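Local coordinates for acetate kinase (Entamoeba histolytica, PDB 4H0O), which probably interconverts acetate and acetyl phosphate by phosphoryl transfer, as a pyrophosphate-dependent acetate kinase with the ribonuclease H-like fold of the ASKHA superfamily, at residues K29-D34 with V393-G398; G185-Y190 with A386-E391; H290-R295 with T301-F306; S361-S366 with E372-P377. All coordinates share one frame; numbering follows the deposited sequence.

Interactions 1, 2 and 4 involve the two sheets or their connections; interaction 3 joins two helices. Interaction 1 packs helix 390-402 on strand 26-31 of the eight-stranded sheet. Interaction 2 lies about 12 Å away, centre to centre, and touches it. It uses the start of the same helix and the loop from strand 382-385 of the six-stranded sheet. The final helix ties one sheet to the other beside the predicted active site. Along the chain, interaction 1 encloses interaction 2, which encloses 3 and then 4 in series. The centres of 3 and 4 are about 25 Å apart. Helix 341-350 borders both; their centres lie about 39 Å and 29 Å from that of interaction 1.

Interaction 1. Residues K29-D34 with V393-G398; sequences KVFCSD and VILQKG
Phe31 turns its ring toward helix 390-402 with CG anti to the carbonyl carbon (chi1 -67°). Leu395 reaches back with CG anti to the backbone N (chi1 -177°). These torsions bring one leucine methyl over the aromatic ring. The two CA atoms, Phe31 CA and Leu395 CA, stay 8.2 Å apart, so the side chains alone fill the gap.

Leu395 CD2 does most of the touching. It sits over one face of the ring, 3.7 Å from the Phe31 centroid and 21° off the ring normal, a CH-pi contact. The methyl is offset toward the CG end, where Leu395 CD2 lies 3.5 Å from Phe31 CG. The other branch is a lesser neighbour: Leu395 CD1 is 4.1 Å from Phe31 CD2. Asp34 comes in at the margin, with OD1 4.3 Å from Leu395 CD2. The main partner of that carboxylate is Lys399, one turn further along the helix, and the pair is a salt bridge.

The contact lies where the C-terminal helix covers the sheet. Strand 26-31 pairs with strands 16-21 and 36-44. Leu395 also rests on Val16 and Ile18 of the adjoining strand. Phe31 is about 9 Å, side chain to side chain, from both Asn20 and Glu390, the predicted magnesium ligands.

No hydrogen bond links the two segments. The hold is apolar and buried, with dispersion between a methyl and a pi face as its centre. The ion pair of Asp34 with Lys399 probably adds an electrostatic tie at the exposed margin.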
loop_
_atom_site.group_PDB
_atom_site.type_symbol
_atom_site.label_atom_id
_atom_site.label_comp_id
_atom_site.label_asym_id
_atom_site.label_seq_id
_atom_site.Cartn_x
_atom_site.Cartn_y
_atom_site.Cartn_z
ATOM N N LYS B 29 0.466 -0.704 37.616
ATOM C CA LYS B 29 -0.805 -1.022 38.245
ATOM C C LYS B 29 -0.717 -2.404 38.880
ATOM O O LYS B 29 0.042 -3.259 38.417
ATOM C CB LYS B 29 -1.943 -0.985 37.221
ATOM C CG LYS B 29 -2.296 0.403 36.706
ATOM C CD LYS B 29 -3.560 0.362 35.852
ATOM C CE LYS B 29 -3.874 1.719 35.236
ATOM N NZ LYS B 29 -4.219 2.741 36.264
ATOM N N VAL B 30 -1.479 -2.613 39.949
ATOM C CA VAL B 30 -1.596 -3.937 40.548
ATOM C C VAL B 30 -3.048 -4.392 40.467
ATOM O O VAL B 30 -3.961 -3.639 40.817
ATOM C CB VAL B 30 -1.117 -3.960 42.016
ATOM C CG1 VAL B 30 -1.218 -5.371 42.584
ATOM C CG2 VAL B 30 0.312 -3.461 42.114
ATOM N N PHE B 31 -3.261 -5.615 39.990
ATOM C CA PHE B 31 -4.614 -6.141 39.850
ATOM C C PHE B 31 -4.902 -7.283 40.819
ATOM O O PHE B 31 -4.053 -8.147 41.054
ATOM C CB PHE B 31 -4.868 -6.618 38.416
ATOM C CG PHE B 31 -4.884 -5.513 37.400
ATOM C CD1 PHE B 31 -6.059 -4.836 37.104
ATOM C CD2 PHE B 31 -3.725 -5.158 36.726
ATOM C CE1 PHE B 31 -6.073 -3.822 36.161
ATOM C CE2 PHE B 31 -3.732 -4.147 35.783
ATOM C CZ PHE B 31 -4.907 -3.477 35.500
ATOM N N CYS B 32 -6.109 -7.274 41.378
ATOM C CA CYS B 32 -6.623 -8.408 42.135
ATOM C C CYS B 32 -8.052 -8.668 41.672
ATOM O O CYS B 32 -8.951 -7.864 41.935
ATOM C CB CYS B 32 -6.591 -8.128 43.637
ATOM S SG CYS B 32 -6.928 -9.579 44.662
ATOM N N SER B 33 -8.249 -9.787 40.976
ATOM C CA SER B 33 -9.530 -10.109 40.341
ATOM C C SER B 33 -10.049 -8.977 39.458
ATOM O O SER B 33 -11.092 -8.386 39.743
ATOM C CB SER B 33 -10.589 -10.497 41.381
ATOM O OG SER B 33 -10.427 -11.844 41.788
ATOM N N ASP B 34 -9.301 -8.676 38.398
ATOM C CA ASP B 34 -9.693 -7.675 37.402
ATOM C C ASP B 34 -9.907 -6.258 37.949
ATOM O O ASP B 34 -10.468 -5.407 37.259
ATOM C CB ASP B 34 -10.939 -8.132 36.630
ATOM C CG ASP B 34 -10.717 -9.430 35.873
ATOM O OD1 ASP B 34 -9.570 -9.687 35.451
ATOM O OD2 ASP B 34 -11.692 -10.192 35.700
ATOM N N VAL B 393 -4.702 -5.320 28.660
ATOM C CA VAL B 393 -4.122 -6.065 27.543
ATOM C C VAL B 393 -2.948 -6.938 27.990
ATOM O O VAL B 393 -2.855 -8.108 27.614
ATOM C CB VAL B 393 -3.673 -5.115 26.413
ATOM C CG1 VAL B 393 -2.809 -5.846 25.408
ATOM C CG2 VAL B 393 -4.880 -4.507 25.719
ATOM N N ILE B 394 -2.057 -6.366 28.795
ATOM C CA ILE B 394 -0.921 -7.112 29.334
ATOM C C ILE B 394 -1.393 -8.104 30.395
ATOM O O ILE B 394 -0.877 -9.222 30.487
ATOM C CB ILE B 394 0.142 -6.171 29.937
ATOM C CG1 ILE B 394 0.619 -5.167 28.887
ATOM C CG2 ILE B 394 1.320 -6.964 30.488
ATOM C CD1 ILE B 394 1.554 -4.108 29.436
ATOM N N LEU B 395 -2.376 -7.689 31.192
ATOM C CA LEU B 395 -2.955 -8.551 32.216
ATOM C C LEU B 395 -3.615 -9.776 31.589
ATOM O O LEU B 395 -3.482 -10.892 32.095
ATOM C CB LEU B 395 -3.977 -7.778 33.054
ATOM C CG LEU B 395 -4.603 -8.566 34.208
ATOM C CD1 LEU B 395 -3.535 -8.969 35.211
ATOM C CD2 LEU B 395 -5.710 -7.774 34.890
ATOM N N GLN B 396 -4.319 -9.563 30.480
ATOM C CA GLN B 396 -5.015 -10.645 29.789
ATOM C C GLN B 396 -4.043 -11.706 29.279
ATOM O O GLN B 396 -4.339 -12.904 29.313
ATOM C CB GLN B 396 -5.847 -10.090 28.631
ATOM C CG GLN B 396 -6.612 -11.152 27.852
ATOM C CD GLN B 396 -7.665 -11.849 28.695
ATOM O OE1 GLN B 396 -8.428 -11.204 29.417
ATOM N NE2 GLN B 396 -7.709 -13.173 28.609
ATOM N N LYS B 397 -2.881 -11.260 28.812
ATOM C CA LYS B 397 -1.840 -12.165 28.341
ATOM C C LYS B 397 -1.366 -13.037 29.502
ATOM O O LYS B 397 -0.989 -14.198 29.312
ATOM C CB LYS B 397 -0.669 -11.372 27.748
ATOM C CG LYS B 397 0.112 -12.120 26.667
ATOM C CD LYS B 397 -0.801 -12.470 25.490
ATOM C CE LYS B 397 -0.311 -13.690 24.720
ATOM N NZ LYS B 397 0.261 -14.720 25.630
ATOM N N GLY B 398 -1.415 -12.480 30.710
ATOM C CA GLY B 398 -1.023 -13.211 31.900
ATOM C C GLY B 398 -2.031 -14.266 32.324
ATOM O O GLY B 398 -1.644 -15.342 32.792
#

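Interaction 2. Residues G185-Y190 with A386-E391; sequences GLSYEY and APNDEE
The loop that leads from strand 382-385 to the N-cap of helix 390-402 packs on helix 185-195 through Pro387 and Asn388, beside the predicted active site. Ser187 and Asn388 form the polar link. Asn388 ND2 donates to Ser187 OG at 3.0 Å, with an N-H...O angle of 147°. The serine oxygen is tilted 22° out of the asparagine amide plane. Asn388 CG stands between its backbone N and carbonyl carbon (chi1 64°), which turns the amide across to the helix. The hydroxyl has a second partner in His210 ND1. At the other end of the amide, Asn388 OD1 takes a weak bond from Asp334 N.

Tyr190 makes the second meeting. Its ring edge approaches the Pro387 carbonyl nearly in plane, with CE2 3.3 Å from Pro387 O. The same Tyr190 CE2 is 4.0 Å from Asn388 CA. One water extends this side through two weak bonds: it lies 3.4 Å from Tyr190 OH and accepts from Asp389 N at 3.3 Å.

Asp389 is the N-cap residue. Asp389 OD2 accepts a hydrogen bond from Leu392 N and a weak one from Glu391 N at 3.1 Å. The next residue, Glu390, is a predicted magnesium ligand. Ser187 lies about 6 Å, side chain to side chain, from Asp154, the predicted proton donor or acceptor.

Ser187 OG and the Asn388 amide form a short polar chain from His210 to Asp334. It probably limits rotation of the amide. The tyrosine edge, with its slightly positive C-H groups, suits the carbonyl oxygen it faces.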
loop_
_atom_site.group_PDB
_atom_site.type_symbol
_atom_site.label_atom_id
_atom_site.label_comp_id
_atom_site.label_asym_id
_atom_site.label_seq_id
_atom_site.Cartn_x
_atom_site.Cartn_y
_atom_site.Cartn_z
ATOM N N GLY B 185 0.035 -6.238 18.125
ATOM C CA GLY B 185 -0.429 -7.611 18.224
ATOM C C GLY B 185 -1.196 -7.903 19.501
ATOM O O GLY B 185 -2.197 -8.622 19.482
ATOM N N LEU B 186 -0.728 -7.334 20.607
ATOM C CA LEU B 186 -1.354 -7.535 21.909
ATOM C C LEU B 186 -2.746 -6.907 21.968
ATOM O O LEU B 186 -3.676 -7.480 22.538
ATOM C CB LEU B 186 -0.458 -6.964 23.010
ATOM C CG LEU B 186 0.893 -7.660 23.191
ATOM C CD1 LEU B 186 1.793 -6.879 24.141
ATOM C CD2 LEU B 186 0.684 -9.075 23.699
ATOM N N SER B 187 -2.880 -5.725 21.373
ATOM C CA SER B 187 -4.169 -5.051 21.265
ATOM C C SER B 187 -5.169 -5.903 20.472
ATOM O O SER B 187 -6.320 -6.080 20.883
ATOM C CB SER B 187 -3.974 -3.685 20.599
ATOM O OG SER B 187 -5.206 -3.043 20.336
ATOM N N TYR B 188 -4.714 -6.444 19.346
ATOM C CA TYR B 188 -5.555 -7.279 18.493
ATOM C C TYR B 188 -6.050 -8.546 19.193
ATOM O O TYR B 188 -7.247 -8.834 19.174
ATOM C CB TYR B 188 -4.816 -7.634 17.195
ATOM C CG TYR B 188 -4.677 -6.469 16.242
ATOM C CD1 TYR B 188 -5.765 -5.659 15.952
ATOM C CD2 TYR B 188 -3.461 -6.176 15.639
ATOM C CE1 TYR B 188 -5.652 -4.596 15.088
ATOM C CE2 TYR B 188 -3.340 -5.109 14.768
ATOM C CZ TYR B 188 -4.443 -4.323 14.501
ATOM O OH TYR B 188 -4.347 -3.252 13.644
ATOM N N GLU B 189 -5.143 -9.304 19.807
ATOM C CA GLU B 189 -5.554 -10.551 20.455
ATOM C C GLU B 189 -6.374 -10.305 21.719
ATOM O O GLU B 189 -7.156 -11.161 22.135
ATOM C CB GLU B 189 -4.372 -11.499 20.712
ATOM C CG GLU B 189 -3.188 -10.899 21.440
ATOM C CD GLU B 189 -1.989 -11.838 21.449
ATOM O OE1 GLU B 189 -2.182 -13.049 21.703
ATOM O OE2 GLU B 189 -0.856 -11.367 21.197
ATOM N N TYR B 190 -6.219 -9.126 22.314
ATOM C CA TYR B 190 -7.071 -8.748 23.436
ATOM C C TYR B 190 -8.493 -8.482 22.955
ATOM O O TYR B 190 -9.461 -8.944 23.564
ATOM C CB TYR B 190 -6.536 -7.510 24.155
ATOM C CG TYR B 190 -7.457 -7.034 25.261
ATOM C CD1 TYR B 190 -7.425 -7.626 26.516
ATOM C CD2 TYR B 190 -8.360 -5.997 25.049
ATOM C CE1 TYR B 190 -8.264 -7.199 27.532
ATOM C CE2 TYR B 190 -9.207 -5.567 26.058
ATOM C CZ TYR B 190 -9.151 -6.173 27.297
ATOM O OH TYR B 190 -9.983 -5.751 28.306
ATOM N N ALA B 386 -14.376 -1.616 20.267
ATOM C CA ALA B 386 -13.945 -2.522 21.326
ATOM C C ALA B 386 -12.757 -1.949 22.093
ATOM O O ALA B 386 -11.715 -1.661 21.503
ATOM C CB ALA B 386 -13.610 -3.890 20.754
ATOM N N PRO B 387 -12.922 -1.777 23.415
ATOM C CA PRO B 387 -11.901 -1.228 24.320
ATOM C C PRO B 387 -10.613 -2.051 24.332
ATOM O O PRO B 387 -10.670 -3.278 24.225
ATOM C CB PRO B 387 -12.572 -1.314 25.693
ATOM C CG PRO B 387 -14.034 -1.292 25.407
ATOM C CD PRO B 387 -14.203 -2.020 24.105
ATOM N N ASN B 388 -9.473 -1.378 24.473
ATOM C CA ASN B 388 -8.177 -2.050 24.521
ATOM C C ASN B 388 -7.208 -1.370 25.488
ATOM O O ASN B 388 -6.056 -1.105 25.134
ATOM C CB ASN B 388 -7.548 -2.115 23.123
ATOM C CG ASN B 388 -7.229 -0.738 22.562
ATOM O OD1 ASN B 388 -7.942 0.232 22.827
ATOM N ND2 ASN B 388 -6.147 -0.646 21.791
ATOM N N ASP B 389 -7.676 -1.088 26.701
ATOM C CA ASP B 389 -6.843 -0.452 27.723
ATOM C C ASP B 389 -5.515 -1.185 27.901
ATOM O O ASP B 389 -5.490 -2.402 28.112
ATOM C CB ASP B 389 -7.588 -0.371 29.060
ATOM C CG ASP B 389 -6.679 0.022 30.215
ATOM O OD1 ASP B 389 -6.494 1.235 30.448
ATOM O OD2 ASP B 389 -6.154 -0.885 30.896
ATOM N N GLU B 390 -4.421 -0.432 27.804
ATOM C CA GLU B 390 -3.064 -0.975 27.823
ATOM C C GLU B 390 -2.783 -2.001 28.921
ATOM O O GLU B 390 -2.172 -3.038 28.661
ATOM C CB GLU B 390 -2.044 0.160 27.938
ATOM C CG GLU B 390 -1.973 1.083 26.739
ATOM C CD GLU B 390 -0.774 2.013 26.801
ATOM O OE1 GLU B 390 0.262 1.691 26.180
ATOM O OE2 GLU B 390 -0.867 3.061 27.476
ATOM N N GLU B 391 -3.215 -1.710 30.144
ATOM C CA GLU B 391 -2.902 -2.579 31.277
ATOM C C GLU B 391 -3.672 -3.892 31.234
ATOM O O GLU B 391 -3.099 -4.956 31.476
ATOM C CB GLU B 391 -3.138 -1.862 32.607
ATOM C CG GLU B 391 -2.043 -0.873 32.965
ATOM C CD GLU B 391 -2.016 0.326 32.042
ATOM O OE1 GLU B 391 -3.099 0.761 31.593
ATOM O OE2 GLU B 391 -0.908 0.827 31.757
HETATM O O HOH W 1 -10.473 -2.414 27.910
#

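Interaction 3. Residues H290-R295 with T301-F306; sequences HEIETR and TCQLAF
Ile292 and Cys302 make the main apolar contact. Ile292 CG1 lies 3.7 Å from Cys302 CB, and the tip of the chain runs on toward the next helical turn, where Ile292 CD1 is 4.4 Å from Phe306 CB. CG1 is anti to the Ile292 carbonyl carbon (chi1 -64°), which sends this branch across to the helix. Beside it, Glu291 turns its aliphatic part to the sulfur, with CG 3.8 Å from Cys302 SG.

Carbon also meets oxygen. Ile292 CG2 is 3.3 Å from Gln303 OE1, where the two side chains cross at about a right angle. Ile292 CD1 is 3.6 Å from Cys302 O. The polar ends are held by others: Glu291 OE2 accepts from Lys298 N, and Gln303 NE2 bonds Asp307.

Hydrogen bonds within 290-295 close the first helix. A Schellman motif ends it at Arg295, which has positive phi. His290 O accepts from Thr294 N, and also from Thr294 OG1 at 2.9 Å. The two donors reach that oxygen from opposite faces of its plane.

The contact lies where helix 285-293 and the first turns of helix 299-324 pack side by side after a short connection. Cys302 also meets Ser279 at the end of helix 274-279. Phe306 packs on Met285, a predicted ATP-site residue, and on Val343 and Ala346 of helix 341-350. Leu304 touches Gln175 of the second subunit.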
loop_
_atom_site.group_PDB
_atom_site.type_symbol
_atom_site.label_atom_id
_atom_site.label_comp_id
_atom_site.label_asym_id
_atom_site.label_seq_id
_atom_site.Cartn_x
_atom_site.Cartn_y
_atom_site.Cartn_z
ATOM N N HIS B 290 -11.496 20.011 14.598
ATOM C CA HIS B 290 -11.868 21.272 15.225
ATOM C C HIS B 290 -11.561 22.464 14.318
ATOM O O HIS B 290 -12.390 23.361 14.159
ATOM C CB HIS B 290 -11.143 21.417 16.563
ATOM C CG HIS B 290 -11.580 22.601 17.362
ATOM N ND1 HIS B 290 -10.856 23.771 17.418
ATOM C CD2 HIS B 290 -12.671 22.798 18.145
ATOM C CE1 HIS B 290 -11.478 24.637 18.197
ATOM N NE2 HIS B 290 -12.582 24.069 18.649
ATOM N N GLU B 291 -10.373 22.463 13.717
ATOM C CA GLU B 291 -9.955 23.537 12.814
ATOM C C GLU B 291 -10.852 23.617 11.580
ATOM O O GLU B 291 -11.196 24.710 11.123
ATOM C CB GLU B 291 -8.491 23.343 12.397
ATOM C CG GLU B 291 -7.928 24.434 11.477
ATOM C CD GLU B 291 -7.441 25.665 12.233
ATOM O OE1 GLU B 291 -7.770 25.803 13.430
ATOM O OE2 GLU B 291 -6.727 26.494 11.627
ATOM N N ILE B 292 -11.224 22.456 11.046
ATOM C CA ILE B 292 -12.121 22.386 9.897
ATOM C C ILE B 292 -13.466 23.019 10.235
ATOM O O ILE B 292 -13.957 23.887 9.512
ATOM C CB ILE B 292 -12.366 20.928 9.451
ATOM C CG1 ILE B 292 -11.065 20.283 8.971
ATOM C CG2 ILE B 292 -13.416 20.872 8.352
ATOM C CD1 ILE B 292 -11.175 18.790 8.720
ATOM N N GLU B 293 -14.049 22.584 11.348
ATOM C CA GLU B 293 -15.392 23.005 11.737
ATOM C C GLU B 293 -15.475 24.449 12.240
ATOM O O GLU B 293 -16.524 25.083 12.133
ATOM C CB GLU B 293 -15.967 22.034 12.770
ATOM C CG GLU B 293 -16.261 20.648 12.204
ATOM C CD GLU B 293 -16.652 19.643 13.274
ATOM O OE1 GLU B 293 -16.366 19.893 14.466
ATOM O OE2 GLU B 293 -17.244 18.600 12.918
ATOM N N THR B 294 -14.378 24.965 12.788
ATOM C CA THR B 294 -14.326 26.368 13.198
ATOM C C THR B 294 -13.803 27.244 12.066
ATOM O O THR B 294 -13.656 28.457 12.232
ATOM C CB THR B 294 -13.445 26.586 14.448
ATOM O OG1 THR B 294 -12.083 26.259 14.147
ATOM C CG2 THR B 294 -13.932 25.728 15.608
ATOM N N ARG B 295 -13.529 26.622 10.921
ATOM C CA ARG B 295 -12.969 27.315 9.760
ATOM C C ARG B 295 -11.725 28.132 10.101
ATOM O O ARG B 295 -11.590 29.283 9.681
ATOM C CB ARG B 295 -14.020 28.204 9.087
ATOM C CG ARG B 295 -15.132 27.428 8.406
ATOM C CD ARG B 295 -15.994 28.328 7.539
ATOM N NE ARG B 295 -16.798 27.545 6.606
ATOM C CZ ARG B 295 -16.372 27.155 5.409
ATOM N NH1 ARG B 295 -15.155 27.489 5.002
ATOM N NH2 ARG B 295 -17.160 26.437 4.619
ATOM N N THR B 301 -5.943 22.602 4.625
ATOM C CA THR B 301 -4.927 21.576 4.840
ATOM C C THR B 301 -5.381 20.509 5.832
ATOM O O THR B 301 -5.008 19.338 5.711
ATOM C CB THR B 301 -3.583 22.182 5.295
ATOM O OG1 THR B 301 -3.826 23.230 6.239
ATOM C CG2 THR B 301 -2.829 22.744 4.099
ATOM N N CYS B 302 -6.173 20.915 6.818
ATOM C CA CYS B 302 -6.752 19.968 7.763
ATOM C C CYS B 302 -7.794 19.087 7.078
ATOM O O CYS B 302 -7.913 17.900 7.378
ATOM C CB CYS B 302 -7.366 20.698 8.959
ATOM S SG CYS B 302 -6.149 21.380 10.110
ATOM N N GLN B 303 -8.539 19.672 6.147
ATOM C CA GLN B 303 -9.518 18.919 5.373
ATOM C C GLN B 303 -8.804 17.921 4.464
ATOM O O GLN B 303 -9.269 16.794 4.272
ATOM C CB GLN B 303 -10.388 19.865 4.542
ATOM C CG GLN B 303 -11.521 19.177 3.793
ATOM C CD GLN B 303 -12.584 18.617 4.721
ATOM O OE1 GLN B 303 -13.214 19.355 5.480
ATOM N NE2 GLN B 303 -12.785 17.303 4.668
ATOM N N LEU B 304 -7.668 18.337 3.912
ATOM C CA LEU B 304 -6.875 17.465 3.053
ATOM C C LEU B 304 -6.300 16.302 3.855
ATOM O O LEU B 304 -6.336 15.152 3.417
ATOM C CB LEU B 304 -5.746 18.251 2.381
ATOM C CG LEU B 304 -4.804 17.421 1.502
ATOM C CD1 LEU B 304 -5.568 16.771 0.355
ATOM C CD2 LEU B 304 -3.641 18.258 0.972
ATOM N N ALA B 305 -5.779 16.610 5.038
ATOM C CA ALA B 305 -5.211 15.592 5.911
ATOM C C ALA B 305 -6.250 14.537 6.281
ATOM O O ALA B 305 -5.952 13.343 6.277
ATOM C CB ALA B 305 -4.622 16.229 7.157
ATOM N N PHE B 306 -7.466 14.976 6.597
ATOM C CA PHE B 306 -8.545 14.050 6.926
ATOM C C PHE B 306 -8.911 13.180 5.723
ATOM O O PHE B 306 -9.097 11.969 5.861
ATOM C CB PHE B 306 -9.782 14.797 7.438
ATOM C CG PHE B 306 -10.937 13.893 7.795
ATOM C CD1 PHE B 306 -10.942 13.187 8.991
ATOM C CD2 PHE B 306 -12.020 13.756 6.937
ATOM C CE1 PHE B 306 -12.007 12.357 9.322
ATOM C CE2 PHE B 306 -13.088 12.927 7.261
ATOM C CZ PHE B 306 -13.081 12.229 8.456
#

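Interaction 4. Residues S361-S366 with E372-P377; sequences SLNEKS and EFLTMP
Glu372, the first strand residue, points its side chain at Ser366. Its CG stands between the backbone N and the carbonyl carbon (chi1 45°), and the chain then extends toward the serine. Glu372 OE2 comes to 3.4 Å from Ser366 OG. Ser366 OG takes a weak bond from Gly368 N in the connecting turn.

Phe373 meets the helix through its backbone, while its side chain starts off away from it. Leu362 CD1 lies 3.7 Å from Phe373 O.

Leu374 gives the largest share, and its two methyls part company. Leu374 CD1 touches the amide oxygen, 3.4 Å from Asn363 OD1, with the side chains crossing at about a right angle. Leu374 CD2 lies 3.9 Å from Ser366 CB and 4.2 Å from Leu362 O. The leucine also packs on Val385 of the adjoining strand.

Thr375 points away from 361-366. The contact closes a connection from helix 360-365 to the edge strand 372-373, which pairs with strand 382-385.

The buried amide of Asn363 is matched at both ends: OD1 accepts from Arg344 NE, and ND2 donates to Trp341 O. Arg344 also bonds Ser366 O. Helix 341-350 therefore satisfies the Asn363 amide and Ser366 O, and the contact between the two segments themselves rests mainly on the leucine methyls.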
loop_
_atom_site.group_PDB
_atom_site.type_symbol
_atom_site.label_atom_id
_atom_site.label_comp_id
_atom_site.label_asym_id
_atom_site.label_seq_id
_atom_site.Cartn_x
_atom_site.Cartn_y
_atom_site.Cartn_z
ATOM N N SER B 361 -27.138 7.700 15.259
ATOM C CA SER B 361 -27.365 8.262 16.587
ATOM C C SER B 361 -26.496 7.565 17.632
ATOM O O SER B 361 -25.956 8.213 18.529
ATOM C CB SER B 361 -28.844 8.172 16.969
ATOM O OG SER B 361 -29.121 8.966 18.107
ATOM N N LEU B 362 -26.360 6.246 17.512
ATOM C CA LEU B 362 -25.490 5.483 18.405
ATOM C C LEU B 362 -24.027 5.860 18.182
ATOM O O LEU B 362 -23.256 5.997 19.134
ATOM C CB LEU B 362 -25.671 3.976 18.200
ATOM C CG LEU B 362 -26.965 3.320 18.693
ATOM C CD1 LEU B 362 -26.886 1.806 18.575
ATOM C CD2 LEU B 362 -27.255 3.720 20.126
ATOM N N ASN B 363 -23.651 6.032 16.919
ATOM C CA ASN B 363 -22.269 6.345 16.574
ATOM C C ASN B 363 -21.804 7.693 17.113
ATOM O O ASN B 363 -20.682 7.814 17.608
ATOM C CB ASN B 363 -22.062 6.287 15.060
ATOM C CG ASN B 363 -20.634 6.596 14.658
ATOM O OD1 ASN B 363 -19.702 5.888 15.047
ATOM N ND2 ASN B 363 -20.452 7.652 13.871
ATOM N N GLU B 364 -22.669 8.702 17.020
ATOM C CA GLU B 364 -22.318 10.055 17.450
ATOM C C GLU B 364 -22.191 10.187 18.967
ATOM O O GLU B 364 -21.630 11.163 19.462
ATOM C CB GLU B 364 -23.327 11.076 16.908
ATOM C CG GLU B 364 -23.128 11.424 15.434
ATOM C CD GLU B 364 -24.278 12.231 14.849
ATOM O OE1 GLU B 364 -24.894 13.029 15.587
ATOM O OE2 GLU B 364 -24.566 12.061 13.644
ATOM N N LYS B 365 -22.700 9.201 19.703
ATOM C CA LYS B 365 -22.703 9.263 21.164
ATOM C C LYS B 365 -21.759 8.256 21.820
ATOM O O LYS B 365 -21.501 8.329 23.022
ATOM C CB LYS B 365 -24.129 9.083 21.698
ATOM C CG LYS B 365 -25.084 10.181 21.252
ATOM C CD LYS B 365 -26.539 9.826 21.518
ATOM C CE LYS B 365 -27.458 10.924 21.004
ATOM N NZ LYS B 365 -27.074 11.350 19.628
ATOM N N SER B 366 -21.239 7.320 21.032
ATOM C CA SER B 366 -20.355 6.290 21.570
ATOM C C SER B 366 -18.924 6.791 21.775
ATOM O O SER B 366 -18.324 7.392 20.878
ATOM C CB SER B 366 -20.357 5.054 20.667
ATOM O OG SER B 366 -19.569 4.019 21.223
ATOM N N GLU B 372 -19.893 -2.170 21.965
ATOM C CA GLU B 372 -21.266 -1.909 21.550
ATOM C C GLU B 372 -21.363 -1.744 20.037
ATOM O O GLU B 372 -20.598 -0.990 19.435
ATOM C CB GLU B 372 -21.809 -0.661 22.251
ATOM C CG GLU B 372 -20.842 0.510 22.270
ATOM C CD GLU B 372 -21.401 1.716 22.998
ATOM O OE1 GLU B 372 -22.530 2.139 22.671
ATOM O OE2 GLU B 372 -20.713 2.242 23.898
ATOM N N PHE B 373 -22.307 -2.454 19.429
ATOM C CA PHE B 373 -22.506 -2.385 17.986
ATOM C C PHE B 373 -23.109 -1.046 17.576
ATOM O O PHE B 373 -24.054 -0.563 18.199
ATOM C CB PHE B 373 -23.404 -3.532 17.514
ATOM C CG PHE B 373 -22.778 -4.890 17.660
ATOM C CD1 PHE B 373 -22.868 -5.585 18.854
ATOM C CD2 PHE B 373 -22.099 -5.470 16.601
ATOM C CE1 PHE B 373 -22.294 -6.834 18.991
ATOM C CE2 PHE B 373 -21.522 -6.720 16.731
ATOM C CZ PHE B 373 -21.620 -7.403 17.928
ATOM N N LEU B 374 -22.555 -0.450 16.525
ATOM C CA LEU B 374 -23.035 0.833 16.033
ATOM C C LEU B 374 -23.915 0.662 14.795
ATOM O O LEU B 374 -24.593 1.599 14.369
ATOM C CB LEU B 374 -21.852 1.757 15.734
ATOM C CG LEU B 374 -20.838 1.883 16.873
ATOM C CD1 LEU B 374 -19.732 2.884 16.546
ATOM C CD2 LEU B 374 -21.544 2.266 18.161
ATOM N N THR B 375 -23.898 -0.539 14.223
ATOM C CA THR B 375 -24.751 -0.862 13.083
ATOM C C THR B 375 -26.085 -1.435 13.540
ATOM O O THR B 375 -26.189 -2.000 14.633
ATOM C CB THR B 375 -24.090 -1.885 12.128
ATOM O OG1 THR B 375 -23.294 -2.811 12.880
ATOM C CG2 THR B 375 -23.213 -1.186 11.116
ATOM N N MET B 376 -27.102 -1.285 12.695
ATOM C CA MET B 376 -28.369 -1.973 12.891
ATOM C C MET B 376 -28.102 -3.476 12.897
ATOM O O MET B 376 -27.184 -3.948 12.223
ATOM C CB MET B 376 -29.337 -1.632 11.756
ATOM C CG MET B 376 -29.459 -0.143 11.449
ATOM S SD MET B 376 -30.152 0.814 12.817
ATOM C CE MET B 376 -30.251 2.450 12.084
ATOM N N PRO B 377 -28.886 -4.236 13.676
ATOM C CA PRO B 377 -28.762 -5.700 13.690
ATOM C C PRO B 377 -29.159 -6.338 12.360
ATOM O O PRO B 377 -28.767 -7.472 12.083
ATOM C CB PRO B 377 -29.733 -6.128 14.799
ATOM C CG PRO B 377 -30.648 -4.962 14.993
ATOM C CD PRO B 377 -29.820 -3.750 14.704
#